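Local coordinates for SusD superfamily protein (Bacteroides thetaiotaomicron, PDB 3MCX) that is of unknown function but, as a zinc-binding member of the SusD family, may take part in glycan capture at the bacterial outer membrane, at residues Asn99-Lys104 with Ser123-Met128; Ile156-Ser161 with Tyr176-Ser181; Asp182-Leu187 with Arg210-Met215. One frame throughout, in Å; residues are numbered along the deposited sequence. Where two conformers were deposited one is given.

Contact 1: residues Asn99-Lys104 with Ser123-Met128; sequences NNLIQK and SEALVM
With chi1 at -65°, Ile102 sets its CG2 methyl anti to the backbone N and sends the CG1 branch, anti to the carbonyl carbon, across to Ala125 and Leu126. Leu126 meets it from the other helix with CG anti to its own carbonyl carbon, chi1 -83°, a turn that carries its branched end, CG and CD2, over to Ile102 although its CB does not point straight at the partner helix.

The isoleucine spans two residues. Its CG1 rests on the methyl of Ala125, 3.8 Å from CB, and the terminal CD1 reaches past that methyl to lie 3.8 Å from Leu126 CD2. The two larger side chains cross at about a right angle, so CD1 meets one methyl and the CG of the leucine rather than running along the whole chain. The preceding residue, Leu101, adds a looser touch, its CD2 lying 4.2 Å from Ala125 CB. The small CB of Ala125 thus receives both Leu101 and Ile102, and here the backbones come nearest, with 6.9 Å between the CA atoms of Ile102 and Ala125. No hydrogen bond joins the segments; the contact is purely apolar.

The segment axes approach to 9.4 Å, with N-to-C directions 150° apart, as in an antiparallel helical hairpin, here made by helices 81-106 and 115-140. Such neighbouring antiparallel helices are consistent with the TPR-like clan in which the SusD family is placed. Helix 21-36 packs alongside, its Leu28 and Ile31 touching Leu101 and its Tyr32 hydroxyl bonded to Glu124 OE1. Leu126 also touches Asp182 and Ala186 of helix 172-186, which therefore lies beside helix 115-140.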
# COMPACT_ATOMS: atom_id res chain seq x y z
N ASN A 99 16.52 -2.06 13.54
CA ASN A 99 17.96 -2.21 13.64
C ASN A 99 18.42 -2.46 15.06
O ASN A 99 19.30 -3.29 15.33
CB ASN A 99 18.64 -0.97 13.03
CG ASN A 99 18.64 -1.02 11.51
OD1 ASN A 99 18.75 -2.10 10.95
ND2 ASN A 99 18.56 0.14 10.86
N ASN A 100 17.83 -1.74 16.02
CA ASN A 100 18.14 -1.95 17.42
C ASN A 100 17.80 -3.38 17.90
O ASN A 100 18.58 -4.01 18.59
CB ASN A 100 17.40 -0.91 18.28
CG ASN A 100 17.95 0.51 18.09
OD1 ASN A 100 19.01 0.71 17.45
ND2 ASN A 100 17.23 1.50 18.62
N LEU A 101 16.64 -3.87 17.46
CA LEU A 101 16.19 -5.20 17.84
C LEU A 101 17.07 -6.29 17.21
O LEU A 101 17.50 -7.19 17.90
CB LEU A 101 14.71 -5.38 17.45
CG LEU A 101 14.08 -6.75 17.77
CD1 LEU A 101 14.22 -7.16 19.22
CD2 LEU A 101 12.62 -6.72 17.34
N ILE A 102 17.30 -6.17 15.90
CA ILE A 102 18.17 -7.12 15.22
C ILE A 102 19.56 -7.15 15.84
O ILE A 102 20.11 -8.21 16.14
CB ILE A 102 18.26 -6.84 13.71
CG1 ILE A 102 16.88 -7.07 13.03
CG2 ILE A 102 19.37 -7.71 13.07
CD1 ILE A 102 16.68 -6.42 11.67
N GLN A 103 20.12 -5.97 16.12
CA GLN A 103 21.42 -5.92 16.75
C GLN A 103 21.45 -6.53 18.17
O GLN A 103 22.38 -7.20 18.54
CB GLN A 103 21.98 -4.49 16.78
CG GLN A 103 23.38 -4.37 17.45
CD GLN A 103 24.52 -5.21 16.82
OE1 GLN A 103 24.44 -5.52 15.60
NE2 GLN A 103 25.54 -5.53 17.61
N LYS A 104 20.40 -6.26 18.95
CA LYS A 104 20.30 -6.85 20.28
C LYS A 104 20.30 -8.39 20.20
O LYS A 104 20.97 -9.05 20.96
CB LYS A 104 19.04 -6.32 21.00
CG LYS A 104 18.91 -6.69 22.44
CD LYS A 104 20.05 -6.09 23.29
CE LYS A 104 19.92 -6.49 24.78
NZ LYS A 104 21.16 -6.21 25.55
N SER A 123 13.67 -12.36 11.99
CA SER A 123 13.18 -12.43 10.62
C SER A 123 12.00 -11.51 10.36
O SER A 123 11.91 -10.86 9.32
CB SER A 123 12.79 -13.86 10.28
OG SER A 123 13.96 -14.67 10.28
N GLU A 124 11.05 -11.46 11.29
CA GLU A 124 9.97 -10.50 11.19
C GLU A 124 10.46 -9.05 11.19
O GLU A 124 9.99 -8.23 10.40
CB GLU A 124 8.96 -10.75 12.31
CG GLU A 124 8.23 -12.09 12.16
CD GLU A 124 7.19 -12.35 13.23
OE1 GLU A 124 6.50 -11.38 13.62
OE2 GLU A 124 7.05 -13.51 13.65
N ALA A 125 11.42 -8.75 12.06
CA ALA A 125 12.05 -7.42 12.05
C ALA A 125 12.70 -7.11 10.68
O ALA A 125 12.62 -5.99 10.20
CB ALA A 125 13.08 -7.32 13.18
N LEU A 126 13.36 -8.10 10.10
CA LEU A 126 13.99 -7.94 8.79
C LEU A 126 12.99 -7.64 7.72
O LEU A 126 13.21 -6.74 6.89
CB LEU A 126 14.82 -9.20 8.41
CG LEU A 126 16.25 -9.30 8.98
CD1 LEU A 126 16.80 -10.72 8.76
CD2 LEU A 126 17.17 -8.19 8.35
N VAL A 127 11.85 -8.33 7.73
CA VAL A 127 10.82 -8.05 6.73
C VAL A 127 10.28 -6.63 6.93
O VAL A 127 10.11 -5.87 5.98
CB VAL A 127 9.65 -9.06 6.68
CG1 VAL A 127 8.68 -8.67 5.54
CG2 VAL A 127 10.14 -10.44 6.44
N MSE A 128 10.04 -6.25 8.19
CA MSE A 128 9.59 -4.89 8.45
C MSE A 128 10.63 -3.85 8.03
O MSE A 128 10.27 -2.78 7.55
CB MSE A 128 9.22 -4.73 9.92
CG MSE A 128 8.62 -3.39 10.26
SE MSE A 128 7.03 -2.89 9.25
CE MSE A 128 6.27 -4.66 8.93

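Contact 2: residues Ile156-Ser161 with Tyr176-Ser181; sequences IETSPS and YEQVVS. With ZN (zinc ion), chain B.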
# COMPACT_ATOMS: atom_id res chain seq x y z
N ILE A 156 20.04 4.60 3.42
CA ILE A 156 19.95 3.23 3.87
C ILE A 156 20.63 3.07 5.21
O ILE A 156 21.85 3.29 5.37
CB ILE A 156 20.58 2.25 2.84
CG1 ILE A 156 19.83 2.35 1.53
CG2 ILE A 156 20.56 0.79 3.39
CD1 ILE A 156 20.44 1.49 0.41
N GLU A 157 19.83 2.63 6.20
CA GLU A 157 20.35 2.26 7.54
C GLU A 157 20.14 0.78 7.85
O GLU A 157 19.01 0.31 7.87
CB GLU A 157 19.66 3.09 8.62
CG GLU A 157 19.94 4.56 8.49
CD GLU A 157 19.34 5.40 9.64
OE1 GLU A 157 18.86 4.80 10.63
OE2 GLU A 157 19.38 6.65 9.54
N THR A 158 21.22 0.05 8.11
CA THR A 158 21.13 -1.38 8.45
C THR A 158 21.84 -1.73 9.77
O THR A 158 22.07 -2.91 10.08
CB THR A 158 21.65 -2.26 7.30
OG1 THR A 158 23.03 -1.98 7.05
CG2 THR A 158 20.81 -2.07 6.00
N SER A 159 22.16 -0.71 10.53
CA SER A 159 22.81 -0.87 11.82
C SER A 159 22.26 0.25 12.69
O SER A 159 21.70 1.21 12.18
CB SER A 159 24.33 -0.77 11.69
OG SER A 159 24.70 0.48 11.10
N PRO A 160 22.41 0.13 14.02
CA PRO A 160 21.92 1.25 14.84
C PRO A 160 22.55 2.57 14.41
O PRO A 160 23.70 2.60 13.99
CB PRO A 160 22.37 0.85 16.25
CG PRO A 160 22.23 -0.66 16.22
CD PRO A 160 22.78 -1.04 14.84
N SER A 161 21.75 3.64 14.50
CA SER A 161 22.11 4.95 13.96
C SER A 161 23.45 5.48 14.47
O SER A 161 23.67 5.56 15.67
CB SER A 161 21.02 5.98 14.30
OG SER A 161 19.85 5.72 13.56
N TYR A 176 16.29 -0.83 -3.47
CA TYR A 176 15.60 -2.09 -3.78
C TYR A 176 16.45 -3.34 -3.47
O TYR A 176 15.94 -4.35 -3.00
CB TYR A 176 15.09 -2.12 -5.22
CG TYR A 176 13.72 -1.52 -5.48
CD1 TYR A 176 13.53 -0.16 -5.61
CD2 TYR A 176 12.63 -2.35 -5.66
CE1 TYR A 176 12.27 0.38 -5.88
CE2 TYR A 176 11.37 -1.82 -5.93
CZ TYR A 176 11.21 -0.47 -6.07
OH TYR A 176 9.95 0.03 -6.36
N GLU A 177 17.74 -3.27 -3.74
CA GLU A 177 18.64 -4.40 -3.41
C GLU A 177 18.55 -4.71 -1.92
O GLU A 177 18.47 -5.86 -1.52
CB GLU A 177 20.08 -4.09 -3.73
CG GLU A 177 20.43 -4.14 -5.16
CD GLU A 177 21.89 -3.78 -5.36
OE1 GLU A 177 22.49 -3.10 -4.47
OE2 GLU A 177 22.45 -4.21 -6.41
N GLN A 178 18.53 -3.67 -1.10
CA GLN A 178 18.47 -3.89 0.37
C GLN A 178 17.10 -4.43 0.80
O GLN A 178 17.06 -5.31 1.68
CB GLN A 178 18.81 -2.60 1.12
CG GLN A 178 18.95 -2.77 2.62
CD GLN A 178 20.10 -3.66 2.99
OE1 GLN A 178 21.25 -3.39 2.63
NE2 GLN A 178 19.80 -4.72 3.74
N VAL A 179 16.03 -3.93 0.15
CA VAL A 179 14.70 -4.43 0.44
C VAL A 179 14.61 -5.93 0.16
O VAL A 179 14.15 -6.72 0.99
CB VAL A 179 13.66 -3.73 -0.41
CG1 VAL A 179 12.28 -4.42 -0.28
CG2 VAL A 179 13.60 -2.22 -0.03
N VAL A 180 15.04 -6.30 -1.05
CA VAL A 180 15.03 -7.70 -1.48
C VAL A 180 15.89 -8.57 -0.57
O VAL A 180 15.48 -9.66 -0.17
CB VAL A 180 15.46 -7.82 -2.96
CG1 VAL A 180 15.68 -9.29 -3.36
CG2 VAL A 180 14.36 -7.17 -3.89
N SER A 181 17.07 -8.09 -0.21
CA SER A 181 17.94 -8.82 0.70
C SER A 181 17.25 -9.09 2.05
O SER A 181 17.26 -10.22 2.57
CB SER A 181 19.21 -8.01 0.92
OG SER A 181 20.12 -8.67 1.78
ZN ZN B . 24.35 -2.64 -4.57
O HOH W 1 24.16 -1.52 -2.92
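The loop that leads into helix 172-186 folds back beside that helix near the protein surface, where Thr158 and Ile156 meet Gln178. The methyl CG2 of Thr158 sits over the face of the Gln178 amide, 3.5 Å from CD and almost as near to NE2 and OE1. Nearer the backbone, Gln178 CG lies 4.0 Å from the CG2 methyl of Ile156. Gln178 starts with CG anti to its backbone N (chi1 -172°) and then bends at chi2 (65°), which turns the amide face to the threonine methyl.

The amide has a polar mate one helical turn on: NE2 bonds to Asp182 OD1, whose other carboxylate oxygen is paired with Arg129 of helix 115-140. The loop is thus packed against a helix whose polar groups reach on to the preceding helix, 115-140, of this largely helical SusD fold. Were Gln178 an alanine, the Thr158 methyl would probably lose the flat group it rests on, and Asp182 OD1 its amide donor.

The neighbouring residue, Glu177, turns elsewhere and binds a zinc ion. Its extended chain carries OE1 to 1.9 Å from the metal, which also holds a water at 2.0 Å. OE2 of Glu177 stays 3.1 Å from the zinc, making the carboxylate a one-oxygen ligand.

Contact 3: residues Asp182-Leu187 with Arg210-Met215; sequences DMSNAL and RVYLNM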
# COMPACT_ATOMS: atom_id res chain seq x y z
N ASP A 182 16.69 -8.05 2.64
CA ASP A 182 16.05 -8.18 3.96
C ASP A 182 14.90 -9.18 3.92
O ASP A 182 14.80 -10.06 4.76
CB ASP A 182 15.55 -6.84 4.46
CG ASP A 182 16.68 -5.91 4.91
OD1 ASP A 182 17.84 -6.33 4.95
OD2 ASP A 182 16.35 -4.75 5.28
N MSE A 183 14.04 -9.07 2.92
CA MSE A 183 12.87 -9.94 2.88
C MSE A 183 13.29 -11.37 2.56
O MSE A 183 12.74 -12.31 3.16
CB MSE A 183 11.87 -9.45 1.87
CG MSE A 183 11.29 -8.08 2.14
SE MSE A 183 9.80 -7.73 0.93
CE MSE A 183 9.31 -6.03 1.66
N SER A 184 14.25 -11.53 1.66
CA SER A 184 14.72 -12.86 1.26
C SER A 184 15.47 -13.56 2.39
O SER A 184 15.28 -14.77 2.63
CB SER A 184 15.63 -12.76 0.03
OG SER A 184 14.93 -12.16 -1.06
N ASN A 185 16.34 -12.83 3.07
CA ASN A 185 17.12 -13.37 4.19
C ASN A 185 16.22 -13.73 5.38
O ASN A 185 16.59 -14.62 6.16
CB ASN A 185 18.22 -12.40 4.63
CG ASN A 185 19.36 -12.29 3.62
OD1 ASN A 185 19.66 -13.26 2.94
ND2 ASN A 185 20.02 -11.13 3.56
N ALA A 186 15.07 -13.09 5.48
CA ALA A 186 14.08 -13.39 6.51
C ALA A 186 13.37 -14.72 6.32
O ALA A 186 12.97 -15.35 7.28
CB ALA A 186 13.03 -12.27 6.56
N LEU A 187 13.19 -15.17 5.08
CA LEU A 187 12.18 -16.21 4.80
C LEU A 187 12.31 -17.49 5.63
O LEU A 187 11.31 -18.00 6.16
CB LEU A 187 12.18 -16.58 3.31
CG LEU A 187 11.80 -15.51 2.30
CD1 LEU A 187 12.02 -16.08 0.91
CD2 LEU A 187 10.35 -15.07 2.50
N ARG A 210 5.24 -8.06 -4.90
CA ARG A 210 4.99 -6.65 -5.13
C ARG A 210 6.28 -5.92 -5.42
O ARG A 210 6.33 -5.10 -6.32
CB ARG A 210 4.29 -6.07 -3.90
CG ARG A 210 4.00 -4.57 -3.99
CD ARG A 210 3.51 -4.00 -2.69
NE ARG A 210 2.20 -4.48 -2.29
CZ ARG A 210 1.63 -4.24 -1.11
NH1 ARG A 210 2.27 -3.56 -0.18
NH2 ARG A 210 0.41 -4.67 -0.87
N VAL A 211 7.30 -6.16 -4.59
CA VAL A 211 8.58 -5.49 -4.79
C VAL A 211 9.20 -5.79 -6.17
O VAL A 211 9.56 -4.88 -6.94
CB VAL A 211 9.57 -5.82 -3.62
CG1 VAL A 211 10.97 -5.29 -3.90
CG2 VAL A 211 9.01 -5.30 -2.31
N TYR A 212 9.33 -7.08 -6.48
CA TYR A 212 9.91 -7.49 -7.76
C TYR A 212 9.11 -6.95 -8.95
O TYR A 212 9.68 -6.52 -9.96
CB TYR A 212 9.97 -9.01 -7.82
CG TYR A 212 11.09 -9.68 -7.05
CD1 TYR A 212 12.41 -9.26 -7.16
CD2 TYR A 212 10.82 -10.79 -6.22
CE1 TYR A 212 13.44 -9.93 -6.48
CE2 TYR A 212 11.84 -11.46 -5.56
CZ TYR A 212 13.14 -11.03 -5.67
OH TYR A 212 14.15 -11.71 -5.01
N LEU A 213 7.79 -6.97 -8.85
CA LEU A 213 6.95 -6.48 -9.95
C LEU A 213 7.29 -5.01 -10.25
O LEU A 213 7.42 -4.62 -11.41
CB LEU A 213 5.44 -6.65 -9.61
CG LEU A 213 4.44 -6.30 -10.72
CD1 LEU A 213 4.61 -7.10 -12.03
CD2 LEU A 213 3.02 -6.43 -10.15
N ASN A 214 7.45 -4.20 -9.21
CA ASN A 214 7.75 -2.76 -9.37
C ASN A 214 9.21 -2.51 -9.75
O ASN A 214 9.57 -1.41 -10.13
CB ASN A 214 7.32 -1.99 -8.11
CG ASN A 214 5.84 -1.77 -8.08
OD1 ASN A 214 5.33 -0.98 -8.90
ND2 ASN A 214 5.13 -2.51 -7.21
N MSE A 215 10.03 -3.56 -9.72
CA MSE A 215 11.38 -3.49 -10.30
C MSE A 215 11.38 -3.97 -11.74
O MSE A 215 12.45 -3.94 -12.39
CB MSE A 215 12.34 -4.42 -9.59
CG MSE A 215 12.68 -4.06 -8.23
SE MSE A 215 13.82 -5.44 -7.45
CE MSE A 215 15.19 -5.18 -8.06
O HOH W 2 13.71 -13.58 -3.15
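The ring of Tyr212 points its hydroxyl edge at Ser184, with a water at the ring's edge, in its plane, bridging the two from one side. The hydroxyls themselves, Ser184 OG and Tyr212 OH, are 4.1 Å apart, too far for a direct bond, and the water closes the gap: it lies 2.7 Å from Tyr212 OH and donates a hydrogen bond to Ser184 OG at 2.8 Å. Ser184 OG is also bonded to the carbonyl O of Val180, one turn earlier in its own helix. The Tyr212 side chain also touches Lys220 and Ala221 of helix 218-231.

The second flat group is the amide of Asn214, which turns back on its own helix. Its ND2 bonds to Arg210 O at 3.0 Å, 23° out of the amide plane, while the backbone N of Asn214 reaches the same oxygen from the opposite face of the carbonyl plane. Two donors therefore grip Arg210 O near the end of helix 201-214, and Asn214 OD1 is held in turn by Arg426.

Beside the water bridge lies an apolar touch. Met183, present as selenomethionine and extended beyond CG, reaches helix 201-214 with CE 4.0 Å from Val211 CG2, the selenium barely farther off. The same side chain touches Leu131 of helix 115-140.

Helices 172-186 and 201-214 are thus joined here by a light apolar touch and a single water, with no direct hydrogen bond between the segments, which implies that the two hydroxyls depend on the shared solvent molecule for their link.

Overall arrangement
From the N terminus, contact 1 comes first, closing the short connection 107-114 between helices 81-106 and 115-140. Contact 2 then brings the loop after helix 115-140 back onto helix 172-186, closing the 14 residues between its segments. Contact 3 starts directly where contact 2 ends, on the same helix, and spans 22 residues to helix 201-214. The three follow one another in series, none nesting or crossing. They still touch in space: Asn99 ND2 probably bonds to Glu157 O, Val127 packs on Ala186, and Tyr176 packs on Met215. Helix 172-186 thus joins the N-terminal helices to helix 201-214.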